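Local structure of SidF, inhibitor of growth family, member 3 (Legionella pneumophila subsp. pneumophila, 4FYE) at residues G36-F41 against G713-K718; N455-A460 against L475-D480. The protein is a phosphoinositide phosphatase of a bacterial pathogen, probably removing phosphate from phosphatidylinositol phosphates of host membranes. The protein carries 1 engineered substitution. All blocks are in the same frame, centred on the assembly; numbering follows the deposited sequence.

Two contacts of one chain illustrate how differently a long polypeptide can be tied to itself. Contact 1 joins residues near the two chain termini, bringing the segment that carries strand 39-42, an outermost strand of the six-stranded mixed sheet, to the loop between helices 701-712 and 733-741. Contact 2 is local: it closes a short connection between helices 438-458 and 467-476, and both of its segments fall in the sequence interval that contact 1 spans. The centres are about 46 Å apart, on opposite sides of the chain's centre, with no shared helix or strand. Contact 1 thus joins distant parts of the sequence through one hydrogen bond, whereas contact 2 sets two successive helices against each other at the periphery.

Contact 1: G36-F41 against G713-K718; sequences GERQVF and GVSGGK
Arg38 presents the edge of its guanidinium to the hydroxyl of Ser715, its long side chain bridging two backbones whose nearest CA atoms, those of the same two residues, lie 12.2 Å apart. The reach depends on shape: CG stands anti to the carbonyl carbon (chi1 -67°), and the chain then runs extended to NE, carrying the guanidinium to the serine. There Arg38 NH2 donates to Ser715 OG at 3.0 Å, with an N-H...O angle of 160°. The hydroxyl sits only 13° out of the guanidinium plane, so the bond follows the direction in which a planar guanidinium offers its hydrogens. Ser715 turns its side chain toward the arginine.

Each polar group has further partners. Arg38 NH1 bonds to the carbonyl O of Tyr32, while Ser715 OG also bonds to Glu74 OE2 and Thr709 OG1; helix 701-712 packs against both side chains through Ala705. Ser715 OG thus links Arg38 NH2 to the Glu74 carboxylate, whose nearby negative charge may partly offset that of the buried arginine. Chemically, then, a single directional hydrogen bond, set within a larger polar network, connects the edge-strand segment with the loop after helix 701-712, where just 59 Å² is buried between the segments.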
ATOM      1  N   GLY A  36      22.020 -11.480  12.566  1.00 55.35           N
ATOM      2  CA  GLY A  36      22.911 -11.592  11.423  1.00 54.53           C
ATOM      3  C   GLY A  36      22.183 -11.697  10.102  1.00 57.74           C
ATOM      4  O   GLY A  36      22.802 -11.535   9.083  1.00 62.12           O
ATOM      5  N   GLU A  37      20.875 -11.948  10.080  1.00 54.45           N
ATOM      6  CA  GLU A  37      20.144 -11.763   8.816  1.00 51.32           C
ATOM      7  C   GLU A  37      19.368 -10.439   8.901  1.00 50.97           C
ATOM      8  O   GLU A  37      19.545  -9.591   8.027  1.00 49.29           O
ATOM      9  CB  GLU A  37      19.264 -12.951   8.413  1.00 47.26           C
ATOM     10  CG  GLU A  37      18.087 -12.567   7.484  1.00 51.28           C
ATOM     11  CD  GLU A  37      17.027 -13.706   7.177  1.00 58.15           C
ATOM     12  OE1 GLU A  37      17.067 -14.853   7.732  1.00 59.38           O
ATOM     13  OE2 GLU A  37      16.110 -13.472   6.332  1.00 62.87           O
ATOM     14  N   ARG A  38      18.576 -10.235   9.969  1.00 51.47           N
ATOM     15  CA  ARG A  38      17.797  -8.958  10.159  1.00 48.80           C
ATOM     16  C   ARG A  38      18.675  -7.948  10.896  1.00 49.26           C
ATOM     17  O   ARG A  38      18.710  -7.872  12.133  1.00 47.89           O
ATOM     18  CB  ARG A  38      16.433  -9.185  10.835  1.00 42.81           C
ATOM     19  CG  ARG A  38      15.447  -9.985   9.965  1.00 41.37           C
ATOM     20  CD  ARG A  38      14.158 -10.225  10.711  1.00 42.05           C
ATOM     21  NE  ARG A  38      13.183 -10.904   9.879  1.00 40.20           N
ATOM     22  CZ  ARG A  38      11.937 -11.218  10.243  1.00 39.00           C
ATOM     23  NH1 ARG A  38      11.480 -10.958  11.464  1.00 39.45           N
ATOM     24  NH2 ARG A  38      11.135 -11.820   9.383  1.00 38.11           N
ATOM     25  N   GLN A  39      19.413  -7.174  10.129  1.00 45.75           N
ATOM     26  CA  GLN A  39      20.365  -6.317  10.744  1.00 46.20           C
ATOM     27  C   GLN A  39      19.796  -4.934  10.928  1.00 46.98           C
ATOM     28  O   GLN A  39      19.048  -4.437  10.081  1.00 46.26           O
ATOM     29  CB  GLN A  39      21.607  -6.337   9.912  1.00 48.28           C
ATOM     30  CG  GLN A  39      22.118  -7.771   9.858  1.00 52.52           C
ATOM     31  CD  GLN A  39      23.605  -7.762   9.680  1.00 64.56           C
ATOM     32  OE1 GLN A  39      24.107  -7.232   8.680  1.00 62.84           O
ATOM     33  NE2 GLN A  39      24.332  -8.252  10.695  1.00 68.43           N
ATOM     34  N   VAL A  40      20.125  -4.348  12.063  1.00 47.31           N
ATOM     35  CA  VAL A  40      19.576  -3.090  12.465  1.00 51.32           C
ATOM     36  C   VAL A  40      20.626  -1.993  12.554  1.00 54.17           C
ATOM     37  O   VAL A  40      21.764  -2.213  13.003  1.00 53.71           O
ATOM     38  CB  VAL A  40      18.843  -3.231  13.798  1.00 53.74           C
ATOM     39  CG1 VAL A  40      17.990  -1.995  14.057  1.00 51.82           C
ATOM     40  CG2 VAL A  40      17.949  -4.450  13.748  1.00 53.60           C
ATOM     41  N   PHE A  41      20.217  -0.804  12.151  1.00 50.66           N
ATOM     42  CA  PHE A  41      21.157   0.267  11.876  1.00 53.73           C
ATOM     43  C   PHE A  41      20.531   1.638  12.190  1.00 57.91           C
ATOM     44  O   PHE A  41      19.296   1.774  12.331  1.00 57.84           O
ATOM     45  CB  PHE A  41      21.475   0.262  10.389  1.00 49.46           C
ATOM     46  CG  PHE A  41      22.234  -0.950   9.899  1.00 50.37           C
ATOM     47  CD1 PHE A  41      23.601  -1.087  10.152  1.00 49.01           C
ATOM     48  CD2 PHE A  41      21.593  -1.917   9.091  1.00 47.17           C
ATOM     49  CE1 PHE A  41      24.313  -2.180   9.665  1.00 48.76           C
ATOM     50  CE2 PHE A  41      22.291  -3.016   8.621  1.00 50.14           C
ATOM     51  CZ  PHE A  41      23.669  -3.152   8.902  1.00 48.72           C
ATOM     52  N   GLY A 713       4.634  -7.748  15.600  1.00 41.24           N
ATOM     53  CA  GLY A 713       5.497  -8.494  16.510  1.00 43.34           C
ATOM     54  C   GLY A 713       5.984  -9.883  16.055  1.00 44.89           C
ATOM     55  O   GLY A 713       6.958 -10.385  16.614  1.00 48.63           O
ATOM     56  N   VAL A 714       5.416 -10.434  14.972  1.00 41.59           N
ATOM     57  CA  VAL A 714       5.723 -11.791  14.482  1.00 38.73           C
ATOM     58  C   VAL A 714       5.701 -11.799  12.930  1.00 41.17           C
ATOM     59  O   VAL A 714       5.133 -10.910  12.277  1.00 39.06           O
ATOM     60  CB  VAL A 714       4.654 -12.638  15.172  1.00 45.08           C
ATOM     61  CG1 VAL A 714       3.504 -13.122  14.289  1.00 43.83           C
ATOM     62  CG2 VAL A 714       5.182 -13.506  16.270  1.00 37.03           C
ATOM     63  N   SER A 715       6.332 -12.753  12.273  1.00 45.55           N
ATOM     64  CA  SER A 715       6.235 -12.704  10.792  1.00 39.99           C
ATOM     65  C   SER A 715       4.846 -13.099  10.268  1.00 39.78           C
ATOM     66  O   SER A 715       3.940 -13.535  11.018  1.00 39.34           O
ATOM     67  CB  SER A 715       7.309 -13.523  10.106  1.00 37.53           C
ATOM     68  OG  SER A 715       8.607 -13.095  10.498  1.00 41.72           O
ATOM     69  N   GLY A 716       4.666 -12.915   8.969  1.00 39.70           N
ATOM     70  CA  GLY A 716       3.438 -13.317   8.370  1.00 38.60           C
ATOM     71  C   GLY A 716       3.253 -12.672   7.003  1.00 52.61           C
ATOM     72  O   GLY A 716       4.204 -12.398   6.284  1.00 39.16           O
ATOM     73  N   GLY A 717       2.008 -12.228   6.851  1.00 56.69           N
ATOM     74  CA  GLY A 717       1.234 -12.373   5.710  1.00 52.97           C
ATOM     75  C   GLY A 717       0.479 -13.670   5.949  1.00 44.89           C
ATOM     76  O   GLY A 717       1.098 -14.722   5.996  1.00 47.35           O
ATOM     77  N   LYS A 718      -0.836 -13.602   6.014  1.00 43.69           N
ATOM     78  CA  LYS A 718      -1.691 -14.775   6.190  1.00 49.12           C
ATOM     79  C   LYS A 718      -2.655 -15.040   5.032  1.00 51.64           C
ATOM     80  O   LYS A 718      -3.625 -15.764   5.221  1.00 62.53           O
ATOM     81  CB  LYS A 718      -2.600 -14.543   7.411  1.00 54.27           C
ATOM     82  CG  LYS A 718      -2.685 -15.744   8.297  1.00 61.89           C
ATOM     83  CD  LYS A 718      -4.125 -16.118   8.599  1.00 80.82           C
ATOM     84  CE  LYS A 718      -4.235 -17.586   9.017  1.00 80.93           C
ATOM     85  NZ  LYS A 718      -5.658 -18.016   9.191  1.00 80.95           N
TER

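Contact 2: N455-A460 against L475-D480; sequences NLDKVA and LLKGPD
Asp457 and Lys477 form a salt bridge between two successive helices, beside a leucine pair that provides the apolar half of the same contact. Lys477 NZ donates to Asp457 OD2 at 2.9 Å, and OD2 accepts through its syn lone pair, the one on the side of OD1. A second, weak hydrogen bond runs from NZ to Asp457 OD1 at 3.4 Å. The ammonium therefore faces both carboxylate oxygens but is held unequally, OD2 being the main acceptor. The two side chains cross at about a right angle, and the lysine bends at chi2 (-78°) on its way to the aspartate.

Deeper in the fold, Leu456 CD2 meets Leu476 CD1 at 3.9 Å. Both leucines point toward the opposite segment and are buried, with helix 590-614 packed against them: Cys603 touches both, Phe599 adds to Leu456 and Thr607 to Leu476. His473, from helix 467-476 itself, also touches Leu456.

Polar groups to the sides find partners on longer helices. Asn455 OD1 is hydrogen-bonded to His598 NE2, and the carbonyl O of Leu475 is bonded by Tyr560 OH. These bonds connect the pair of helices to 590-614 and 522-583 respectively.

Charge and apolar surface are thus sorted by depth where helices 438-458 and 467-476 meet. The leucines are enclosed by neighbouring helices and touch through methyl groups alone, whereas both charged residues are exposed. The chemistry is that of a surface ion pair, satisfied chiefly through one carboxylate oxygen and with its attraction probably damped by water, lying next to a buried hydrocarbon contact.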
ATOM      1  N   ASN A 455      -4.017  11.240 -22.477  1.00 83.83           N
ATOM      2  CA  ASN A 455      -2.574  11.205 -22.339  1.00 85.44           C
ATOM      3  C   ASN A 455      -1.925  10.649 -23.589  1.00 86.16           C
ATOM      4  O   ASN A 455      -0.757  10.918 -23.867  1.00 85.42           O
ATOM      5  CB  ASN A 455      -2.180  10.383 -21.111  1.00 86.63           C
ATOM      6  CG  ASN A 455      -0.734  10.600 -20.695  1.00 90.32           C
ATOM      7  OD1 ASN A 455       0.194  10.013 -21.258  1.00 92.25           O
ATOM      8  ND2 ASN A 455      -0.538  11.419 -19.672  1.00 97.84           N
ATOM      9  N   LEU A 456      -2.684   9.872 -24.356  1.00 95.20           N
ATOM     10  CA  LEU A 456      -2.213   9.427 -25.682  1.00 93.53           C
ATOM     11  C   LEU A 456      -2.263  10.551 -26.685  1.00 91.50           C
ATOM     12  O   LEU A 456      -1.290  10.759 -27.406  1.00 88.71           O
ATOM     13  CB  LEU A 456      -2.970   8.202 -26.201  1.00 93.53           C
ATOM     14  CG  LEU A 456      -2.230   6.844 -26.194  1.00 95.80           C
ATOM     15  CD1 LEU A 456      -1.297   6.620 -25.002  1.00 85.91           C
ATOM     16  CD2 LEU A 456      -3.228   5.692 -26.325  1.00 91.31           C
ATOM     17  N   ASP A 457      -3.387  11.276 -26.704  1.00 94.08           N
ATOM     18  CA  ASP A 457      -3.570  12.459 -27.549  1.00101.32           C
ATOM     19  C   ASP A 457      -2.380  13.413 -27.431  1.00101.80           C
ATOM     20  O   ASP A 457      -2.048  14.104 -28.380  1.00106.02           O
ATOM     21  CB  ASP A 457      -4.877  13.201 -27.187  1.00106.96           C
ATOM     22  CG  ASP A 457      -6.153  12.364 -27.471  1.00111.33           C
ATOM     23  OD1 ASP A 457      -6.024  11.227 -27.972  1.00120.12           O
ATOM     24  OD2 ASP A 457      -7.290  12.826 -27.197  1.00102.84           O
ATOM     25  N   LYS A 458      -1.717  13.368 -26.277  1.00 99.00           N
ATOM     26  CA  LYS A 458      -0.791  14.382 -25.801  1.00101.50           C
ATOM     27  C   LYS A 458       0.695  14.042 -25.999  1.00104.10           C
ATOM     28  O   LYS A 458       1.515  14.937 -26.082  1.00115.55           O
ATOM     29  CB  LYS A 458      -1.101  14.640 -24.311  1.00103.06           C
ATOM     30  CG  LYS A 458      -0.660  15.981 -23.744  1.00102.46           C
ATOM     31  CD  LYS A 458       0.579  15.834 -22.881  1.00 96.87           C
ATOM     32  CE  LYS A 458       0.201  15.610 -21.426  1.00 95.12           C
ATOM     33  NZ  LYS A 458       1.314  14.904 -20.741  1.00 89.58           N
ATOM     34  N   VAL A 459       1.059  12.766 -26.031  1.00107.70           N
ATOM     35  CA  VAL A 459       2.421  12.395 -26.445  1.00109.28           C
ATOM     36  C   VAL A 459       2.429  11.527 -27.708  1.00110.68           C
ATOM     37  O   VAL A 459       3.303  10.687 -27.888  1.00107.46           O
ATOM     38  CB  VAL A 459       3.337  11.793 -25.320  1.00112.07           C
ATOM     39  CG1 VAL A 459       3.921  12.893 -24.440  1.00118.86           C
ATOM     40  CG2 VAL A 459       2.656  10.697 -24.494  1.00 99.72           C
ATOM     41  N   ALA A 460       1.454  11.746 -28.584  1.00116.49           N
ATOM     42  CA  ALA A 460       1.511  11.209 -29.948  1.00121.27           C
ATOM     43  C   ALA A 460       2.372  12.132 -30.818  1.00123.01           C
ATOM     44  O   ALA A 460       2.900  11.728 -31.869  1.00122.37           O
ATOM     45  CB  ALA A 460       0.111  11.087 -30.527  1.00128.13           C
ATOM     46  N   LEU A 475      -6.962   3.096 -32.837  1.00 92.40           N
ATOM     47  CA  LEU A 475      -7.729   1.963 -32.331  1.00 95.26           C
ATOM     48  C   LEU A 475      -8.099   2.060 -30.855  1.00 92.30           C
ATOM     49  O   LEU A 475      -9.185   1.603 -30.456  1.00 92.02           O
ATOM     50  CB  LEU A 475      -6.988   0.658 -32.611  1.00100.52           C
ATOM     51  CG  LEU A 475      -6.715   0.343 -34.099  1.00109.88           C
ATOM     52  CD1 LEU A 475      -6.145  -1.065 -34.235  1.00110.23           C
ATOM     53  CD2 LEU A 475      -7.951   0.483 -34.986  1.00114.77           C
ATOM     54  N   LEU A 476      -7.217   2.660 -30.052  1.00 86.11           N
ATOM     55  CA  LEU A 476      -7.448   2.698 -28.612  1.00 85.33           C
ATOM     56  C   LEU A 476      -8.444   3.740 -28.232  1.00 85.96           C
ATOM     57  O   LEU A 476      -8.980   3.702 -27.124  1.00 78.67           O
ATOM     58  CB  LEU A 476      -6.165   2.935 -27.827  1.00 81.85           C
ATOM     59  CG  LEU A 476      -5.249   1.732 -27.642  1.00 82.28           C
ATOM     60  CD1 LEU A 476      -4.476   1.949 -26.355  1.00 76.86           C
ATOM     61  CD2 LEU A 476      -6.007   0.401 -27.630  1.00 82.03           C
ATOM     62  N   LYS A 477      -8.672   4.671 -29.157  1.00 92.95           N
ATOM     63  CA  LYS A 477      -9.642   5.742 -28.983  1.00 95.80           C
ATOM     64  C   LYS A 477     -10.980   5.167 -28.581  1.00 95.73           C
ATOM     65  O   LYS A 477     -11.781   5.851 -27.967  1.00 96.88           O
ATOM     66  CB  LYS A 477      -9.785   6.549 -30.266  1.00103.71           C
ATOM     67  CG  LYS A 477      -8.987   7.846 -30.288  1.00110.57           C
ATOM     68  CD  LYS A 477      -9.691   8.931 -29.477  1.00116.12           C
ATOM     69  CE  LYS A 477      -9.003  10.284 -29.619  1.00121.36           C
ATOM     70  NZ  LYS A 477      -9.379  11.267 -28.555  1.00124.46           N
ATOM     71  N   GLY A 478     -11.196   3.896 -28.900  1.00 93.20           N
ATOM     72  CA  GLY A 478     -12.465   3.231 -28.619  1.00100.06           C
ATOM     73  C   GLY A 478     -13.647   3.773 -29.431  1.00108.10           C
ATOM     74  O   GLY A 478     -13.470   4.522 -30.402  1.00106.96           O
ATOM     75  N   PRO A 479     -14.874   3.411 -29.033  1.00106.70           N
ATOM     76  CA  PRO A 479     -16.024   3.969 -29.732  1.00107.84           C
ATOM     77  C   PRO A 479     -16.331   5.410 -29.310  1.00106.02           C
ATOM     78  O   PRO A 479     -16.068   5.792 -28.185  1.00104.08           O
ATOM     79  CB  PRO A 479     -17.166   3.014 -29.360  1.00109.92           C
ATOM     80  CG  PRO A 479     -16.712   2.284 -28.139  1.00107.54           C
ATOM     81  CD  PRO A 479     -15.257   2.571 -27.883  1.00101.91           C
ATOM     82  N   ASP A 480     -16.882   6.194 -30.230  1.00111.68           N
ATOM     83  CA  ASP A 480     -17.210   7.602 -30.005  1.00107.74           C
ATOM     84  C   ASP A 480     -18.276   7.739 -28.926  1.00105.90           C
ATOM     85  O   ASP A 480     -19.469   7.500 -29.155  1.00110.38           O
ATOM     86  CB  ASP A 480     -17.692   8.238 -31.325  1.00108.21           C
ATOM     87  CG  ASP A 480     -17.986   9.737 -31.209  1.00108.47           C
ATOM     88  OD1 ASP A 480     -18.474  10.290 -32.239  1.00113.00           O
ATOM     89  OD2 ASP A 480     -17.729  10.365 -30.137  1.00 98.45           O
TER